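Local atomic coordinates of putative zinc protease (Bordetella pertussis, PDB entry 3IH6), a protein that probably acts as a zinc-dependent metalloendopeptidase of the M16 family, this piece covering part of a domain classed as inactive. Residues Ala47-Arg58 with Lys114-Ala124; Ala36-Leu46 with Leu157-Ala168. All coordinates share one frame; numbering follows the deposited sequence.

Contact 1. Residues Ala47-Arg58 with Lys114-Ala124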
loop_
_atom_site.group_PDB
_atom_site.type_symbol
_atom_site.label_atom_id
_atom_site.label_comp_id
_atom_site.label_asym_id
_atom_site.label_seq_id
_atom_site.Cartn_x
_atom_site.Cartn_y
_atom_site.Cartn_z
ATOM N N ALA E 47 15.621 18.951 -10.738
ATOM C CA ALA E 47 16.951 18.641 -11.245
ATOM C C ALA E 47 17.433 17.244 -10.869
ATOM O O ALA E 47 17.987 16.517 -11.718
ATOM C CB ALA E 47 17.925 19.645 -10.739
ATOM N N ALA E 48 17.290 16.866 -9.592
ATOM C CA ALA E 48 17.794 15.563 -9.179
ATOM C C ALA E 48 17.108 14.433 -9.952
ATOM O O ALA E 48 17.722 13.418 -10.243
ATOM C CB ALA E 48 17.671 15.382 -7.669
ATOM N N THR E 49 15.857 14.628 -10.327
ATOM C CA THR E 49 15.143 13.640 -11.150
ATOM C C THR E 49 15.697 13.627 -12.569
ATOM O O THR E 49 15.806 12.566 -13.176
ATOM C CB THR E 49 13.642 13.994 -11.274
ATOM O OG1 THR E 49 13.009 13.909 -10.016
ATOM C CG2 THR E 49 12.915 13.073 -12.234
ATOM N N ILE E 50 16.033 14.806 -13.104
ATOM C CA ILE E 50 16.626 14.852 -14.428
ATOM C C ILE E 50 17.988 14.164 -14.408
ATOM O O ILE E 50 18.329 13.486 -15.347
ATOM C CB ILE E 50 16.801 16.287 -14.945
ATOM C CG1 ILE E 50 15.430 16.941 -15.218
ATOM C CG2 ILE E 50 17.767 16.307 -16.181
ATOM C CD1 ILE E 50 15.496 18.471 -15.333
ATOM N N LEU E 51 18.752 14.358 -13.343
ATOM C CA LEU E 51 20.100 13.797 -13.218
ATOM C C LEU E 51 20.156 12.322 -12.948
ATOM O O LEU E 51 21.116 11.635 -13.359
ATOM C CB LEU E 51 20.900 14.526 -12.095
ATOM C CG LEU E 51 21.065 16.015 -12.440
ATOM C CD1 LEU E 51 21.261 16.851 -11.199
ATOM C CD2 LEU E 51 22.174 16.238 -13.479
ATOM N N ALA E 52 19.167 11.818 -12.236
ATOM C CA ALA E 52 19.340 10.514 -11.596
ATOM C C ALA E 52 18.343 9.463 -11.972
ATOM O O ALA E 52 18.603 8.310 -11.770
ATOM C CB ALA E 52 19.406 10.682 -10.049
ATOM N N ASP E 53 17.216 9.850 -12.548
ATOM C CA ASP E 53 16.083 8.933 -12.788
ATOM C C ASP E 53 15.905 8.478 -14.248
ATOM O O ASP E 53 15.829 9.331 -15.176
ATOM C CB ASP E 53 14.823 9.644 -12.287
ATOM C CG ASP E 53 13.605 8.772 -12.321
ATOM O OD1 ASP E 53 13.714 7.609 -11.925
ATOM O OD2 ASP E 53 12.529 9.267 -12.726
ATOM N N THR E 54 15.819 7.155 -14.443
ATOM C CA THR E 54 15.750 6.465 -15.776
ATOM C C THR E 54 17.071 6.508 -16.575
ATOM O O THR E 54 17.905 7.409 -16.378
ATOM C CB THR E 54 14.630 6.997 -16.742
ATOM O OG1 THR E 54 15.150 8.123 -17.454
ATOM C CG2 THR E 54 13.341 7.391 -15.972
ATOM N N PRO E 55 17.221 5.572 -17.525
ATOM C CA PRO E 55 18.368 5.451 -18.440
ATOM C C PRO E 55 18.699 6.719 -19.225
ATOM O O PRO E 55 19.844 6.879 -19.623
ATOM C CB PRO E 55 17.918 4.372 -19.395
ATOM C CG PRO E 55 16.995 3.523 -18.570
ATOM C CD PRO E 55 16.232 4.495 -17.759
ATOM N N SER E 56 17.718 7.605 -19.409
ATOM C CA SER E 56 17.890 8.938 -20.025
ATOM C C SER E 56 18.507 10.016 -19.123
ATOM O O SER E 56 18.865 11.091 -19.623
ATOM C CB SER E 56 16.546 9.486 -20.479
ATOM O OG SER E 56 16.053 8.729 -21.549
ATOM N N SER E 57 18.617 9.737 -17.825
ATOM C CA SER E 57 19.105 10.717 -16.855
ATOM C C SER E 57 20.598 11.043 -17.131
ATOM O O SER E 57 21.289 10.228 -17.705
ATOM C CB SER E 57 18.966 10.158 -15.456
ATOM O OG SER E 57 19.912 9.111 -15.271
ATOM N N ARG E 58 21.089 12.192 -16.678
ATOM C CA ARG E 58 22.445 12.637 -17.010
ATOM C C ARG E 58 23.465 11.668 -16.403
ATOM O O ARG E 58 24.371 11.183 -17.099
ATOM C CB ARG E 58 22.705 14.089 -16.551
ATOM C CG ARG E 58 21.817 15.194 -17.191
ATOM C CD ARG E 58 21.996 15.248 -18.752
ATOM N NE ARG E 58 21.323 16.374 -19.425
ATOM C CZ ARG E 58 21.855 17.590 -19.565
ATOM N NH1 ARG E 58 23.053 17.874 -19.056
ATOM N NH2 ARG E 58 21.178 18.549 -20.171
ATOM N N LYS E 114 26.163 22.203 -20.154
ATOM C CA LYS E 114 25.318 21.135 -20.648
ATOM C C LYS E 114 23.847 21.275 -20.147
ATOM O O LYS E 114 23.343 20.372 -19.491
ATOM C CB LYS E 114 25.917 19.791 -20.193
ATOM C CG LYS E 114 25.857 18.688 -21.244
ATOM C CD LYS E 114 26.632 17.450 -20.769
ATOM C CE LYS E 114 26.604 16.317 -21.803
ATOM N NZ LYS E 114 25.209 15.923 -22.119
ATOM N N PRO E 115 23.174 22.403 -20.461
ATOM C CA PRO E 115 21.910 22.848 -19.844
ATOM C C PRO E 115 20.724 21.904 -20.074
ATOM O O PRO E 115 20.585 21.319 -21.134
ATOM C CB PRO E 115 21.618 24.170 -20.546
ATOM C CG PRO E 115 22.244 24.033 -21.878
ATOM C CD PRO E 115 23.504 23.214 -21.651
ATOM N N PHE E 116 19.889 21.754 -19.061
ATOM C CA PHE E 116 18.647 21.026 -19.192
ATOM C C PHE E 116 17.860 21.420 -20.466
ATOM O O PHE E 116 17.780 22.613 -20.838
ATOM C CB PHE E 116 17.787 21.280 -17.943
ATOM C CG PHE E 116 18.421 20.800 -16.650
ATOM C CD1 PHE E 116 18.334 21.561 -15.490
ATOM C CD2 PHE E 116 19.100 19.579 -16.588
ATOM C CE1 PHE E 116 18.912 21.109 -14.283
ATOM C CE2 PHE E 116 19.712 19.127 -15.368
ATOM C CZ PHE E 116 19.620 19.888 -14.241
ATOM N N SER E 117 17.275 20.409 -21.111
ATOM C CA SER E 117 16.361 20.600 -22.217
ATOM C C SER E 117 14.952 20.808 -21.671
ATOM O O SER E 117 14.661 20.401 -20.524
ATOM C CB SER E 117 16.345 19.352 -23.078
ATOM O OG SER E 117 15.695 18.297 -22.362
ATOM N N GLN E 118 14.080 21.395 -22.500
ATOM C CA GLN E 118 12.656 21.604 -22.150
ATOM C C GLN E 118 12.002 20.275 -21.831
ATOM O O GLN E 118 11.282 20.157 -20.819
ATOM C CB GLN E 118 11.877 22.310 -23.286
ATOM C CG GLN E 118 10.478 22.834 -22.915
ATOM C CD GLN E 118 10.425 23.559 -21.577
ATOM O OE1 GLN E 118 11.306 24.351 -21.235
ATOM N NE2 GLN E 118 9.403 23.249 -20.783
ATOM N N GLU E 119 12.274 19.293 -22.695
ATOM C CA GLU E 119 11.783 17.904 -22.560
ATOM C C GLU E 119 12.223 17.247 -21.244
ATOM O O GLU E 119 11.474 16.473 -20.625
ATOM C CB GLU E 119 12.290 17.078 -23.766
ATOM C CG GLU E 119 11.795 15.621 -23.835
ATOM C CD GLU E 119 12.326 14.874 -25.060
ATOM O OE1 GLU E 119 12.779 15.549 -26.007
ATOM O OE2 GLU E 119 12.297 13.618 -25.090
ATOM N N GLU E 120 13.440 17.549 -20.805
ATOM C CA GLU E 120 13.925 16.987 -19.531
ATOM C C GLU E 120 13.154 17.531 -18.346
ATOM O O GLU E 120 12.867 16.783 -17.374
ATOM C CB GLU E 120 15.408 17.255 -19.331
ATOM C CG GLU E 120 16.230 16.232 -20.090
ATOM C CD GLU E 120 17.692 16.591 -20.158
ATOM O OE1 GLU E 120 18.017 17.797 -20.100
ATOM O OE2 GLU E 120 18.516 15.651 -20.234
ATOM N N LEU E 121 12.824 18.825 -18.449
ATOM C CA LEU E 121 12.064 19.501 -17.422
ATOM C C LEU E 121 10.651 18.949 -17.397
ATOM O O LEU E 121 10.077 18.743 -16.312
ATOM C CB LEU E 121 12.030 21.023 -17.608
ATOM C CG LEU E 121 11.083 21.810 -16.681
ATOM C CD1 LEU E 121 11.374 21.588 -15.206
ATOM C CD2 LEU E 121 11.202 23.258 -16.988
ATOM N N GLU E 122 10.082 18.707 -18.568
ATOM C CA GLU E 122 8.739 18.165 -18.599
ATOM C C GLU E 122 8.741 16.742 -18.030
ATOM O O GLU E 122 7.778 16.351 -17.377
ATOM C CB GLU E 122 8.163 18.164 -20.011
ATOM C CG GLU E 122 7.853 19.522 -20.631
ATOM C CD GLU E 122 7.018 20.418 -19.719
ATOM O OE1 GLU E 122 6.354 19.924 -18.780
ATOM O OE2 GLU E 122 7.026 21.646 -19.944
ATOM N N ARG E 123 9.792 15.948 -18.290
ATOM C CA ARG E 123 9.840 14.603 -17.682
ATOM C C ARG E 123 9.818 14.667 -16.120
ATOM O O ARG E 123 9.013 13.997 -15.451
ATOM C CB ARG E 123 11.033 13.788 -18.197
ATOM C CG ARG E 123 11.334 12.559 -17.324
ATOM C CD ARG E 123 12.379 11.586 -17.894
ATOM N NE ARG E 123 13.703 12.169 -18.097
ATOM C CZ ARG E 123 14.688 12.282 -17.183
ATOM N NH1 ARG E 123 14.529 11.904 -15.915
ATOM N NH2 ARG E 123 15.855 12.811 -17.548
ATOM N N ALA E 124 10.669 15.527 -15.556
ATOM C CA ALA E 124 10.749 15.688 -14.111
ATOM C C ALA E 124 9.490 16.332 -13.527
ATOM O O ALA E 124 9.026 15.921 -12.433
ATOM C CB ALA E 124 11.952 16.483 -13.759
HETATM O O HOH W 1 10.856 15.227 -9.903
HETATM O O HOH W 2 11.905 10.722 -14.787
HETATM O O HOH W 3 18.178 13.517 -18.985
#
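Thr49 and Ala124 mark where the helices of 47-58 and 114-124 come nearest, their CA atoms 5.7 Å apart. The axes approach to 8.8 Å at 108°, so the helices cross steeply, and small Ala124 suits the crossing. Ile50 is the knob, lodged among Glu120, Leu121, Arg123 and Ala124. Its longer branch puts CG1 against Ala124 CB and CD1 over the face of the Phe116 ring, a CH-pi contact 4.0 Å from the centroid; the other branch, CG2, touches Phe116 CE2 at 3.5 Å. Leu51 CD2 approaches the edge of that ring. Arg58 reaches the loop before helix 118-136. Its NE and one NH2 hydrogen meet the Glu120 carboxylate side-on, NE to OE2 at 3.0 Å and nearly straight (168°), NH2 to OE1 at 3.2 Å; NH1 and NH2 both converge on Lys114 O, NH1 at 2.6 Å. Glu120 OE1 also accepts from Ser117 N, and Ser117 OG from Glu120 N, a capping box, so OE1 has donors from both segments. Arg123, one of the residues round the Ile50 knob, is bent at chi3 (61°) and brings its guanidinium to the end of helix 47-52. Thr49 O, already bonded to Asp53 N, takes Arg123 NH1 as a second donor at 3.1 Å, from the opposite face, and NH2 makes a weak bond to Ile50 O. Water bridges Arg123 NH1 to Asp53 OD2. Helix 170-180 packs against Phe116 through Leu170 and Ala177, while strand 2-6 meets Asp53 through Ala3 and Thr5.

Contact 2. Residues Ala36-Leu46 with Leu157-Ala168; sequences AGSPDFVGLDL and LFFLQRDRVREA
Ala36, before the helix of 36-46, meets Leu157 and Gln161: its CB touches Leu157 CD1, and its O lies 2.6 Å from Gln161 NE2, a bent, weak hydrogen bond. Both terminal nitrogens of Arg164 converge on Gly37 O, NH2 at 3.0 Å from above the carbonyl plane and NH1 more weakly. An arginine suits this place because its chain, extended from CG to NE, spans the gap and ends in a flat group with several N-H donors. Ser38 is the N-cap, OG accepting weakly from Asp40 N, and Pro39, well suited to a first helical turn, lies over one guanidinium face, with Leu160 CD2 of the same helix as Arg164 over the other. Phe41 CD2 comes 3.5 Å from Gln161 NE2, ring and amide planes only 16° apart. Val42 is the central apolar residue: CG1 rests on the Gln161 amide, CG2 against Arg164 CB, and CB 3.8 Å from Val165 CG2. Beside it a water accepts from Val42 N and lies within hydrogen-bonding distance of Gln161 OE1 (2.8 Å), between the backbone of one helix and the amide of the other. Leu46 closes the row, CD1 4.1 Å from Ala168 CB. The two axes pass at 9.6 Å and 65°. Helix 118-136 backs Val165 through Trp128 and Leu129, helix 139-152 covers Leu157, and helix 170-180 lies against Asp40 and Leu46.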
loop_
_atom_site.group_PDB
_atom_site.type_symbol
_atom_site.label_atom_id
_atom_site.label_comp_id
_atom_site.label_asym_id
_atom_site.label_seq_id
_atom_site.Cartn_x
_atom_site.Cartn_y
_atom_site.Cartn_z
ATOM N N ALA E 36 13.507 25.439 2.119
ATOM C CA ALA E 36 12.298 24.888 1.471
ATOM C C ALA E 36 11.349 25.988 0.984
ATOM O O ALA E 36 10.558 25.763 0.066
ATOM C CB ALA E 36 11.548 23.923 2.424
ATOM N N GLY E 37 11.437 27.166 1.614
ATOM C CA GLY E 37 10.664 28.334 1.206
ATOM C C GLY E 37 11.208 29.078 -0.012
ATOM O O GLY E 37 10.522 29.957 -0.586
ATOM N N SER E 38 12.436 28.755 -0.399
ATOM C CA SER E 38 13.081 29.387 -1.549
ATOM C C SER E 38 12.561 28.790 -2.873
ATOM O O SER E 38 12.381 27.570 -2.955
ATOM C CB SER E 38 14.588 29.151 -1.446
ATOM O OG SER E 38 15.260 29.401 -2.667
ATOM N N PRO E 39 12.311 29.639 -3.909
ATOM C CA PRO E 39 12.090 29.227 -5.321
ATOM C C PRO E 39 13.022 28.080 -5.774
ATOM O O PRO E 39 12.566 27.046 -6.314
ATOM C CB PRO E 39 12.424 30.515 -6.115
ATOM C CG PRO E 39 12.574 31.606 -5.086
ATOM C CD PRO E 39 12.125 31.089 -3.759
ATOM N N ASP E 40 14.309 28.232 -5.489
ATOM C CA ASP E 40 15.332 27.215 -5.807
ATOM C C ASP E 40 15.074 25.806 -5.299
ATOM O O ASP E 40 15.549 24.813 -5.876
ATOM C CB ASP E 40 16.699 27.716 -5.333
ATOM C CG ASP E 40 17.105 28.971 -6.072
ATOM O OD1 ASP E 40 16.600 29.110 -7.204
ATOM O OD2 ASP E 40 17.856 29.820 -5.526
ATOM N N PHE E 41 14.325 25.690 -4.225
ATOM C CA PHE E 41 14.186 24.367 -3.626
ATOM C C PHE E 41 13.575 23.411 -4.633
ATOM O O PHE E 41 14.123 22.325 -4.863
ATOM C CB PHE E 41 13.400 24.415 -2.309
ATOM C CG PHE E 41 13.246 23.075 -1.635
ATOM C CD1 PHE E 41 14.089 22.719 -0.584
ATOM C CD2 PHE E 41 12.246 22.184 -2.033
ATOM C CE1 PHE E 41 13.963 21.513 0.056
ATOM C CE2 PHE E 41 12.089 20.969 -1.382
ATOM C CZ PHE E 41 12.943 20.637 -0.317
ATOM N N VAL E 42 12.446 23.771 -5.229
ATOM C CA VAL E 42 11.870 22.843 -6.196
ATOM C C VAL E 42 12.723 22.666 -7.424
ATOM O O VAL E 42 12.708 21.564 -8.024
ATOM C CB VAL E 42 10.400 23.095 -6.576
ATOM C CG1 VAL E 42 9.553 23.070 -5.349
ATOM C CG2 VAL E 42 10.234 24.360 -7.320
ATOM N N GLY E 43 13.492 23.703 -7.778
ATOM C CA GLY E 43 14.419 23.624 -8.893
ATOM C C GLY E 43 15.334 22.419 -8.687
ATOM O O GLY E 43 15.497 21.568 -9.557
ATOM N N LEU E 44 15.909 22.337 -7.508
ATOM C CA LEU E 44 16.853 21.286 -7.215
ATOM C C LEU E 44 16.137 19.945 -7.086
ATOM O O LEU E 44 16.711 18.888 -7.386
ATOM C CB LEU E 44 17.627 21.618 -5.940
ATOM C CG LEU E 44 18.948 20.870 -5.711
ATOM C CD1 LEU E 44 19.861 20.920 -6.897
ATOM C CD2 LEU E 44 19.650 21.357 -4.461
ATOM N N ASP E 45 14.880 20.002 -6.668
ATOM C CA ASP E 45 14.038 18.808 -6.534
ATOM C C ASP E 45 13.881 18.226 -7.960
ATOM O O ASP E 45 14.261 17.073 -8.229
ATOM C CB ASP E 45 12.704 19.270 -5.933
ATOM C CG ASP E 45 11.922 18.160 -5.252
ATOM O OD1 ASP E 45 12.466 17.048 -5.115
ATOM O OD2 ASP E 45 10.754 18.430 -4.835
ATOM N N LEU E 46 13.426 19.059 -8.897
ATOM C CA LEU E 46 13.230 18.644 -10.312
ATOM C C LEU E 46 14.535 18.203 -10.987
ATOM O O LEU E 46 14.551 17.207 -11.682
ATOM C CB LEU E 46 12.577 19.756 -11.104
ATOM C CG LEU E 46 11.187 20.169 -10.599
ATOM C CD1 LEU E 46 10.760 21.509 -11.233
ATOM C CD2 LEU E 46 10.212 19.025 -10.888
ATOM N N LEU E 157 3.527 25.718 2.080
ATOM C CA LEU E 157 4.411 24.952 1.188
ATOM C C LEU E 157 3.794 23.732 0.446
ATOM O O LEU E 157 4.085 23.505 -0.757
ATOM C CB LEU E 157 5.735 24.589 1.895
ATOM C CG LEU E 157 6.592 25.799 2.294
ATOM C CD1 LEU E 157 7.725 25.364 3.208
ATOM C CD2 LEU E 157 7.140 26.452 1.039
ATOM N N PHE E 158 2.969 22.935 1.129
ATOM C CA PHE E 158 2.305 21.797 0.455
ATOM C C PHE E 158 1.664 22.223 -0.856
ATOM O O PHE E 158 1.843 21.561 -1.894
ATOM C CB PHE E 158 1.270 21.097 1.357
ATOM C CG PHE E 158 0.562 19.959 0.670
ATOM C CD1 PHE E 158 1.277 18.859 0.207
ATOM C CD2 PHE E 158 -0.789 20.010 0.431
ATOM C CE1 PHE E 158 0.643 17.826 -0.455
ATOM C CE2 PHE E 158 -1.433 18.963 -0.237
ATOM C CZ PHE E 158 -0.707 17.874 -0.678
ATOM N N PHE E 159 0.974 23.368 -0.842
ATOM C CA PHE E 159 0.360 23.876 -2.044
ATOM C C PHE E 159 1.267 24.732 -2.897
ATOM O O PHE E 159 1.179 24.702 -4.135
ATOM C CB PHE E 159 -0.924 24.642 -1.700
ATOM C CG PHE E 159 -1.948 23.790 -1.066
ATOM C CD1 PHE E 159 -2.708 22.907 -1.840
ATOM C CD2 PHE E 159 -2.124 23.811 0.304
ATOM C CE1 PHE E 159 -3.657 22.096 -1.239
ATOM C CE2 PHE E 159 -3.072 23.008 0.893
ATOM C CZ PHE E 159 -3.832 22.148 0.111
ATOM N N LEU E 160 2.134 25.498 -2.243
ATOM C CA LEU E 160 2.989 26.434 -2.951
ATOM C C LEU E 160 4.024 25.700 -3.794
ATOM O O LEU E 160 4.270 26.120 -4.937
ATOM C CB LEU E 160 3.650 27.444 -1.996
ATOM C CG LEU E 160 4.695 28.436 -2.552
ATOM C CD1 LEU E 160 4.161 29.376 -3.654
ATOM C CD2 LEU E 160 5.316 29.252 -1.394
ATOM N N GLN E 161 4.592 24.601 -3.254
ATOM C CA GLN E 161 5.610 23.823 -3.963
ATOM C C GLN E 161 4.985 23.297 -5.250
ATOM O O GLN E 161 5.587 23.391 -6.318
ATOM C CB GLN E 161 6.214 22.664 -3.118
ATOM C CG GLN E 161 7.042 23.011 -1.830
ATOM C CD GLN E 161 8.207 23.989 -2.024
ATOM O OE1 GLN E 161 8.161 24.870 -2.874
ATOM N NE2 GLN E 161 9.258 23.850 -1.191
ATOM N N ARG E 162 3.753 22.797 -5.153
ATOM C CA ARG E 162 2.990 22.364 -6.323
ATOM C C ARG E 162 2.870 23.477 -7.358
ATOM O O ARG E 162 3.099 23.241 -8.555
ATOM C CB ARG E 162 1.586 21.885 -5.903
ATOM C CG ARG E 162 0.881 21.006 -6.927
ATOM C CD ARG E 162 -0.000 21.798 -7.845
ATOM N NE ARG E 162 -1.128 22.328 -7.099
ATOM C CZ ARG E 162 -2.398 22.160 -7.441
ATOM N NH1 ARG E 162 -3.356 22.678 -6.676
ATOM N NH2 ARG E 162 -2.704 21.505 -8.554
ATOM N N ASP E 163 2.515 24.686 -6.904
ATOM C CA ASP E 163 2.312 25.797 -7.828
ATOM C C ASP E 163 3.603 26.191 -8.516
ATOM O O ASP E 163 3.618 26.424 -9.723
ATOM C CB ASP E 163 1.652 27.012 -7.159
ATOM C CG ASP E 163 0.152 26.798 -6.915
ATOM O OD1 ASP E 163 -0.497 26.063 -7.706
ATOM O OD2 ASP E 163 -0.358 27.352 -5.916
ATOM N N ARG E 164 4.680 26.226 -7.740
ATOM C CA ARG E 164 6.024 26.538 -8.244
ATOM C C ARG E 164 6.495 25.500 -9.257
ATOM O O ARG E 164 7.164 25.828 -10.204
ATOM C CB ARG E 164 7.001 26.564 -7.087
ATOM C CG ARG E 164 6.888 27.807 -6.223
ATOM C CD ARG E 164 7.675 27.644 -4.943
ATOM N NE ARG E 164 7.825 28.953 -4.296
ATOM C CZ ARG E 164 8.330 29.172 -3.083
ATOM N NH1 ARG E 164 8.755 28.169 -2.313
ATOM N NH2 ARG E 164 8.392 30.406 -2.633
ATOM N N VAL E 165 6.129 24.239 -9.044
ATOM C CA VAL E 165 6.519 23.181 -9.982
ATOM C C VAL E 165 5.744 23.301 -11.290
ATOM O O VAL E 165 6.335 23.238 -12.367
ATOM C CB VAL E 165 6.368 21.768 -9.356
ATOM C CG1 VAL E 165 6.308 20.661 -10.449
ATOM C CG2 VAL E 165 7.482 21.522 -8.374
ATOM N N ARG E 166 4.436 23.485 -11.219
ATOM C CA ARG E 166 3.665 23.615 -12.459
ATOM C C ARG E 166 4.040 24.831 -13.313
ATOM O O ARG E 166 3.823 24.792 -14.513
ATOM C CB ARG E 166 2.163 23.523 -12.218
ATOM C CG ARG E 166 1.633 24.475 -11.209
ATOM C CD ARG E 166 0.271 24.016 -10.731
ATOM N NE ARG E 166 -0.830 24.667 -11.435
ATOM C CZ ARG E 166 -1.179 25.942 -11.274
ATOM N NH1 ARG E 166 -0.505 26.731 -10.438
ATOM N NH2 ARG E 166 -2.205 26.435 -11.966
ATOM N N GLU E 167 4.650 25.861 -12.715
ATOM C CA GLU E 167 5.005 27.097 -13.415
ATOM C C GLU E 167 6.503 27.240 -13.690
ATOM O O GLU E 167 6.946 28.182 -14.352
ATOM C CB GLU E 167 4.489 28.301 -12.628
ATOM N N ALA E 168 7.258 26.280 -13.150
ATOM C CA ALA E 168 8.688 26.133 -13.336
ATOM C C ALA E 168 9.185 26.453 -14.736
ATOM O O ALA E 168 8.817 25.781 -15.676
ATOM C CB ALA E 168 9.072 24.739 -13.014
HETATM O O HOH W 4 10.496 25.976 -3.828
#

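Overall arrangement
Both contacts use helix 39-52, contact 2 at its N-terminal half and contact 1 at its C-terminal end, with centres about 16 Å apart. They meet where Ala124 CB packs on Leu46 O and Leu121 on Leu46 and Ala168. Each is partly buried, contact 1 lying closer to the chain centre (about 10 Å against 14 Å) and burying more surface. Each pairs apolar packing with arginine bonds to backbone carbonyls, two arginines in contact 1 and one in contact 2. Contact 1 adds a carboxylate salt bridge and aromatic CH-pi packing; contact 2 has an amide, a water and no cross-segment ion pair. Both carry neighbouring subunits at their outer sides: Glu119 bonds Ser56 of the second subunit, Asp163 Tyr191 of the third.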